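Local coordinates for protein SAHS4 (Ramazzottius varieornatus, PDB 5Z4G) that is thought to act as a secreted, heat-soluble molecular shield when water is scarce, and binds zinc ions, at residues E84-E96 and L99-E112. Sequence-based numbering, arbitrary orientation.
Sequences EHKMETSFKMGQE and LSHDGVDLKYVCTE. With ZN (zinc ion), chain D.
F91 lays one ring face against the thiol of C110, whose SG stands 3.9 Å from the F91 ring centroid and only 18° off the ring normal, a sulfur-aromatic contact. The methylene adds to it, C110 CB lying 3.6 Å from F91 CD1. F91 CG sits between the backbone N and carbonyl carbon (chi1 63°), which turns the ring toward strand 104-112; M93 CE lies at the ring's edge and packs on E112 CG. With F91 cut back to an alanine, the C110 sulfur would probably lose its aromatic face and the M93 methyl its ring edge.

Y108 comes in differently, meeting F91 CB with the edge of its ring. Its hydroxyl works through water: one molecule, 2.7 Å from Y108 OH, also bonds T89 OG1, and a second joins the hydroxyl to S90 O. Strands 86-91 and 97-101, outermost in the sheet, do not pair together, consistent with a fatty-acid-binding-protein barrel; the waters link the first to Y108 of strand 104-112. Where strands lack backbone pairing, side chains, water and here a metal can join them. Across this gap the T89 and L99 side chains meet tip to tip, T89 CB to L99 CD2, 4.1 Å. At one end a zinc ion spans it, bound 2.1 Å from both H85 ND1 and H101 NE2, with the imidazoles rim to rim, planes at 57°. At the other end the type II turn K92-Q95 docks on strand 104-112: G94 N donates to C110 O at 2.8 Å, while a third water ties K92 O and Q95 O to C110 N.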
loop_
_atom_site.group_PDB
_atom_site.type_symbol
_atom_site.label_atom_id
_atom_site.label_comp_id
_atom_site.label_asym_id
_atom_site.label_seq_id
_atom_site.Cartn_x
_atom_site.Cartn_y
_atom_site.Cartn_z
ATOM N N GLU A 84 -8.624 10.528 10.649
ATOM C CA GLU A 84 -8.959 11.256 9.411
ATOM C C GLU A 84 -7.910 11.107 8.285
ATOM O O GLU A 84 -7.890 11.907 7.336
ATOM C CB GLU A 84 -9.205 12.754 9.704
ATOM C CG GLU A 84 -9.946 13.091 11.002
ATOM C CD GLU A 84 -11.359 12.532 11.083
ATOM O OE1 GLU A 84 -11.758 12.110 12.190
ATOM O OE2 GLU A 84 -12.077 12.515 10.058
ATOM N N HIS A 85 -7.025 10.130 8.451
ATOM C CA HIS A 85 -6.025 9.827 7.454
ATOM C C HIS A 85 -6.677 8.819 6.532
ATOM O O HIS A 85 -6.696 7.612 6.802
ATOM C CB HIS A 85 -4.738 9.293 8.094
ATOM C CG HIS A 85 -4.273 10.094 9.270
ATOM N ND1 HIS A 85 -3.440 11.187 9.152
ATOM C CD2 HIS A 85 -4.544 9.970 10.589
ATOM C CE1 HIS A 85 -3.209 11.691 10.351
ATOM N NE2 HIS A 85 -3.869 10.971 11.240
ATOM N N LYS A 86 -7.293 9.350 5.484
ATOM C CA LYS A 86 -7.811 8.523 4.392
ATOM C C LYS A 86 -7.139 8.864 3.064
ATOM O O LYS A 86 -6.586 9.955 2.900
ATOM C CB LYS A 86 -9.343 8.639 4.295
ATOM C CG LYS A 86 -9.876 10.017 3.913
ATOM C CD LYS A 86 -11.402 10.072 3.832
ATOM C CE LYS A 86 -11.995 9.235 2.697
ATOM N NZ LYS A 86 -11.544 9.606 1.327
ATOM N N MET A 87 -7.194 7.917 2.133
ATOM C CA MET A 87 -6.732 8.132 0.771
ATOM C C MET A 87 -7.712 7.451 -0.171
ATOM O O MET A 87 -8.190 6.356 0.116
ATOM C CB MET A 87 -5.314 7.575 0.590
ATOM C CG MET A 87 -4.691 7.805 -0.784
ATOM S SD MET A 87 -5.090 6.520 -1.987
ATOM C CE MET A 87 -3.926 5.245 -1.501
ATOM N N GLU A 88 -8.004 8.107 -1.291
ATOM C CA GLU A 88 -8.879 7.552 -2.323
ATOM C C GLU A 88 -8.447 8.123 -3.655
ATOM O O GLU A 88 -8.459 9.334 -3.850
ATOM C CB GLU A 88 -10.360 7.848 -2.020
ATOM C CG GLU A 88 -11.326 7.520 -3.151
ATOM C CD GLU A 88 -12.618 6.876 -2.687
ATOM O OE1 GLU A 88 -13.081 7.168 -1.561
ATOM O OE2 GLU A 88 -13.178 6.076 -3.466
ATOM N N THR A 89 -8.036 7.241 -4.556
ATOM C CA THR A 89 -7.544 7.664 -5.857
ATOM C C THR A 89 -7.771 6.593 -6.924
ATOM O O THR A 89 -8.306 5.514 -6.645
ATOM C CB THR A 89 -6.066 8.162 -5.784
ATOM O OG1 THR A 89 -5.774 8.985 -6.920
ATOM C CG2 THR A 89 -5.051 7.019 -5.702
ATOM N N SER A 90 -7.387 6.927 -8.151
ATOM C CA SER A 90 -7.442 6.007 -9.270
ATOM C C SER A 90 -6.082 6.007 -9.948
ATOM O O SER A 90 -5.327 6.973 -9.838
ATOM C CB SER A 90 -8.538 6.419 -10.252
ATOM O OG SER A 90 -8.381 7.769 -10.637
ATOM N N PHE A 91 -5.765 4.907 -10.619
ATOM C CA PHE A 91 -4.491 4.799 -11.326
ATOM C C PHE A 91 -4.615 3.895 -12.540
ATOM O O PHE A 91 -5.498 3.037 -12.612
ATOM C CB PHE A 91 -3.361 4.326 -10.378
ATOM C CG PHE A 91 -3.560 2.937 -9.802
ATOM C CD1 PHE A 91 -3.069 1.801 -10.463
ATOM C CD2 PHE A 91 -4.229 2.761 -8.586
ATOM C CE1 PHE A 91 -3.247 0.524 -9.921
ATOM C CE2 PHE A 91 -4.422 1.488 -8.057
ATOM C CZ PHE A 91 -3.921 0.369 -8.716
ATOM N N LYS A 92 -3.712 4.098 -13.486
ATOM C CA LYS A 92 -3.578 3.228 -14.646
ATOM C C LYS A 92 -2.203 2.608 -14.561
ATOM O O LYS A 92 -1.234 3.297 -14.230
ATOM C CB LYS A 92 -3.744 4.015 -15.954
ATOM C CG LYS A 92 -5.113 4.667 -16.087
ATOM C CD LYS A 92 -5.317 5.380 -17.410
ATOM C CE LYS A 92 -6.648 6.105 -17.386
ATOM N NZ LYS A 92 -7.048 6.661 -18.705
ATOM N N MET A 93 -2.112 1.316 -14.865
ATOM C CA MET A 93 -0.816 0.628 -14.855
ATOM C C MET A 93 0.207 1.325 -15.740
ATOM O O MET A 93 -0.074 1.676 -16.888
ATOM C CB MET A 93 -0.954 -0.838 -15.275
ATOM C CG MET A 93 -1.831 -1.656 -14.352
ATOM S SD MET A 93 -1.187 -1.774 -12.673
ATOM C CE MET A 93 -2.564 -2.648 -11.930
ATOM N N GLY A 94 1.385 1.547 -15.178
ATOM C CA GLY A 94 2.497 2.169 -15.900
ATOM C C GLY A 94 2.448 3.679 -16.076
ATOM O O GLY A 94 3.340 4.252 -16.709
ATOM N N GLN A 95 1.427 4.329 -15.518
ATOM C CA GLN A 95 1.282 5.783 -15.649
ATOM C C GLN A 95 1.449 6.466 -14.293
ATOM O O GLN A 95 0.807 6.086 -13.308
ATOM C CB GLN A 95 -0.062 6.145 -16.299
ATOM C CG GLN A 95 -0.269 5.474 -17.660
ATOM C CD GLN A 95 -1.550 5.883 -18.347
ATOM O OE1 GLN A 95 -2.224 6.801 -17.913
ATOM N NE2 GLN A 95 -1.897 5.185 -19.426
ATOM N N GLU A 96 2.320 7.470 -14.247
ATOM C CA GLU A 96 2.646 8.140 -12.984
ATOM C C GLU A 96 1.454 8.912 -12.411
ATOM O O GLU A 96 0.690 9.535 -13.148
ATOM C CB GLU A 96 3.863 9.062 -13.160
ATOM C CG GLU A 96 4.506 9.526 -11.861
ATOM C CD GLU A 96 5.779 10.324 -12.083
ATOM O OE1 GLU A 96 5.702 11.434 -12.647
ATOM O OE2 GLU A 96 6.858 9.839 -11.687
ATOM N N LEU A 99 0.428 12.031 -5.204
ATOM C CA LEU A 99 -0.402 12.281 -4.032
ATOM C C LEU A 99 0.340 13.193 -3.075
ATOM O O LEU A 99 1.570 13.271 -3.111
ATOM C CB LEU A 99 -0.779 10.975 -3.328
ATOM C CG LEU A 99 -1.741 10.062 -4.096
ATOM C CD1 LEU A 99 -1.682 8.651 -3.542
ATOM C CD2 LEU A 99 -3.178 10.581 -4.068
ATOM N N SER A 100 -0.408 13.878 -2.221
ATOM C CA SER A 100 0.182 14.778 -1.242
ATOM C C SER A 100 -0.430 14.512 0.118
ATOM O O SER A 100 -1.634 14.271 0.222
ATOM C CB SER A 100 -0.049 16.233 -1.645
ATOM O OG SER A 100 0.474 16.478 -2.937
ATOM N N HIS A 101 0.411 14.534 1.150
ATOM C CA HIS A 101 -0.038 14.414 2.538
ATOM C C HIS A 101 0.750 15.386 3.399
ATOM O O HIS A 101 1.984 15.322 3.436
ATOM C CB HIS A 101 0.135 12.976 3.049
ATOM C CG HIS A 101 -0.317 12.776 4.464
ATOM N ND1 HIS A 101 0.562 12.588 5.511
ATOM C CD2 HIS A 101 -1.556 12.744 5.004
ATOM C CE1 HIS A 101 -0.121 12.440 6.633
ATOM N NE2 HIS A 101 -1.409 12.532 6.352
ATOM N N ASP A 102 0.030 16.283 4.080
ATOM C CA ASP A 102 0.630 17.342 4.909
ATOM C C ASP A 102 1.759 18.067 4.162
ATOM O O ASP A 102 2.858 18.241 4.691
ATOM C CB ASP A 102 1.114 16.790 6.269
ATOM C CG ASP A 102 -0.022 16.269 7.146
ATOM O OD1 ASP A 102 -1.162 16.775 7.051
ATOM O OD2 ASP A 102 0.239 15.352 7.957
ATOM N N GLY A 103 1.471 18.457 2.918
ATOM C CA GLY A 103 2.405 19.205 2.075
ATOM C C GLY A 103 3.647 18.471 1.593
ATOM O O GLY A 103 4.630 19.111 1.216
ATOM N N VAL A 104 3.608 17.140 1.611
ATOM C CA VAL A 104 4.710 16.311 1.108
ATOM C C VAL A 104 4.199 15.553 -0.121
ATOM O O VAL A 104 3.278 14.743 -0.003
ATOM C CB VAL A 104 5.216 15.303 2.178
ATOM C CG1 VAL A 104 6.348 14.447 1.626
ATOM C CG2 VAL A 104 5.678 16.017 3.446
ATOM N N ASP A 105 4.798 15.818 -1.285
ATOM C CA ASP A 105 4.420 15.165 -2.543
ATOM C C ASP A 105 5.068 13.800 -2.697
ATOM O O ASP A 105 6.248 13.609 -2.390
ATOM C CB ASP A 105 4.780 16.029 -3.758
ATOM C CG ASP A 105 3.834 17.211 -3.961
ATOM O OD1 ASP A 105 2.891 17.413 -3.160
ATOM O OD2 ASP A 105 4.046 17.950 -4.945
ATOM N N LEU A 106 4.272 12.868 -3.199
ATOM C CA LEU A 106 4.672 11.499 -3.423
ATOM C C LEU A 106 4.318 11.190 -4.876
ATOM O O LEU A 106 3.175 11.389 -5.288
ATOM C CB LEU A 106 3.895 10.605 -2.451
ATOM C CG LEU A 106 4.044 9.091 -2.375
ATOM C CD1 LEU A 106 3.777 8.621 -0.952
ATOM C CD2 LEU A 106 3.131 8.388 -3.371
ATOM N N LYS A 107 5.303 10.737 -5.643
ATOM C CA LYS A 107 5.082 10.278 -7.012
ATOM C C LYS A 107 5.084 8.756 -7.020
ATOM O O LYS A 107 5.897 8.129 -6.350
ATOM C CB LYS A 107 6.168 10.809 -7.945
ATOM C CG LYS A 107 6.170 12.319 -8.105
ATOM C CD LYS A 107 7.251 12.764 -9.077
ATOM C CE LYS A 107 7.411 14.273 -9.053
ATOM N NZ LYS A 107 8.426 14.741 -10.036
ATOM N N TYR A 108 4.169 8.151 -7.763
ATOM C CA TYR A 108 4.129 6.689 -7.817
ATOM C C TYR A 108 3.739 6.138 -9.184
ATOM O O TYR A 108 3.070 6.815 -9.962
ATOM C CB TYR A 108 3.177 6.130 -6.740
ATOM C CG TYR A 108 1.719 6.331 -7.073
ATOM C CD1 TYR A 108 1.065 7.519 -6.736
ATOM C CD2 TYR A 108 0.997 5.341 -7.766
ATOM C CE1 TYR A 108 -0.264 7.715 -7.062
ATOM C CE2 TYR A 108 -0.331 5.529 -8.103
ATOM C CZ TYR A 108 -0.956 6.713 -7.744
ATOM O OH TYR A 108 -2.272 6.896 -8.070
ATOM N N VAL A 109 4.162 4.903 -9.454
ATOM C CA VAL A 109 3.739 4.154 -10.640
ATOM C C VAL A 109 3.417 2.727 -10.214
ATOM O O VAL A 109 4.219 2.090 -9.524
ATOM C CB VAL A 109 4.826 4.105 -11.746
ATOM C CG1 VAL A 109 4.287 3.389 -12.979
ATOM C CG2 VAL A 109 5.301 5.498 -12.125
ATOM N N CYS A 110 2.250 2.236 -10.627
ATOM C CA CYS A 110 1.841 0.854 -10.363
ATOM C C CYS A 110 2.056 -0.006 -11.588
ATOM O O CYS A 110 1.740 0.403 -12.698
ATOM C CB CYS A 110 0.373 0.789 -9.975
ATOM S SG CYS A 110 0.037 1.579 -8.402
ATOM N N THR A 111 2.600 -1.204 -11.374
ATOM C CA THR A 111 2.756 -2.189 -12.440
ATOM C C THR A 111 2.385 -3.559 -11.896
ATOM O O THR A 111 2.143 -3.722 -10.687
ATOM C CB THR A 111 4.201 -2.232 -12.985
ATOM O OG1 THR A 111 5.117 -2.418 -11.901
ATOM C CG2 THR A 111 4.556 -0.950 -13.762
ATOM N N GLU A 112 2.361 -4.551 -12.788
ATOM C CA GLU A 112 2.068 -5.931 -12.422
ATOM C C GLU A 112 3.194 -6.860 -12.811
ATOM O O GLU A 112 3.816 -6.679 -13.861
ATOM C CB GLU A 112 0.778 -6.390 -13.088
ATOM C CG GLU A 112 -0.441 -5.595 -12.659
ATOM C CD GLU A 112 -1.680 -5.997 -13.416
ATOM O OE1 GLU A 112 -1.883 -5.492 -14.539
ATOM O OE2 GLU A 112 -2.462 -6.813 -12.882
HETATM ZN ZN ZN D . -3.002 12.685 7.687
HETATM O O HOH W 1 -3.221 9.368 -7.677
HETATM O O HOH W 2 -2.684 7.678 -10.757
HETATM O O HOH W 3 0.176 3.663 -11.806
#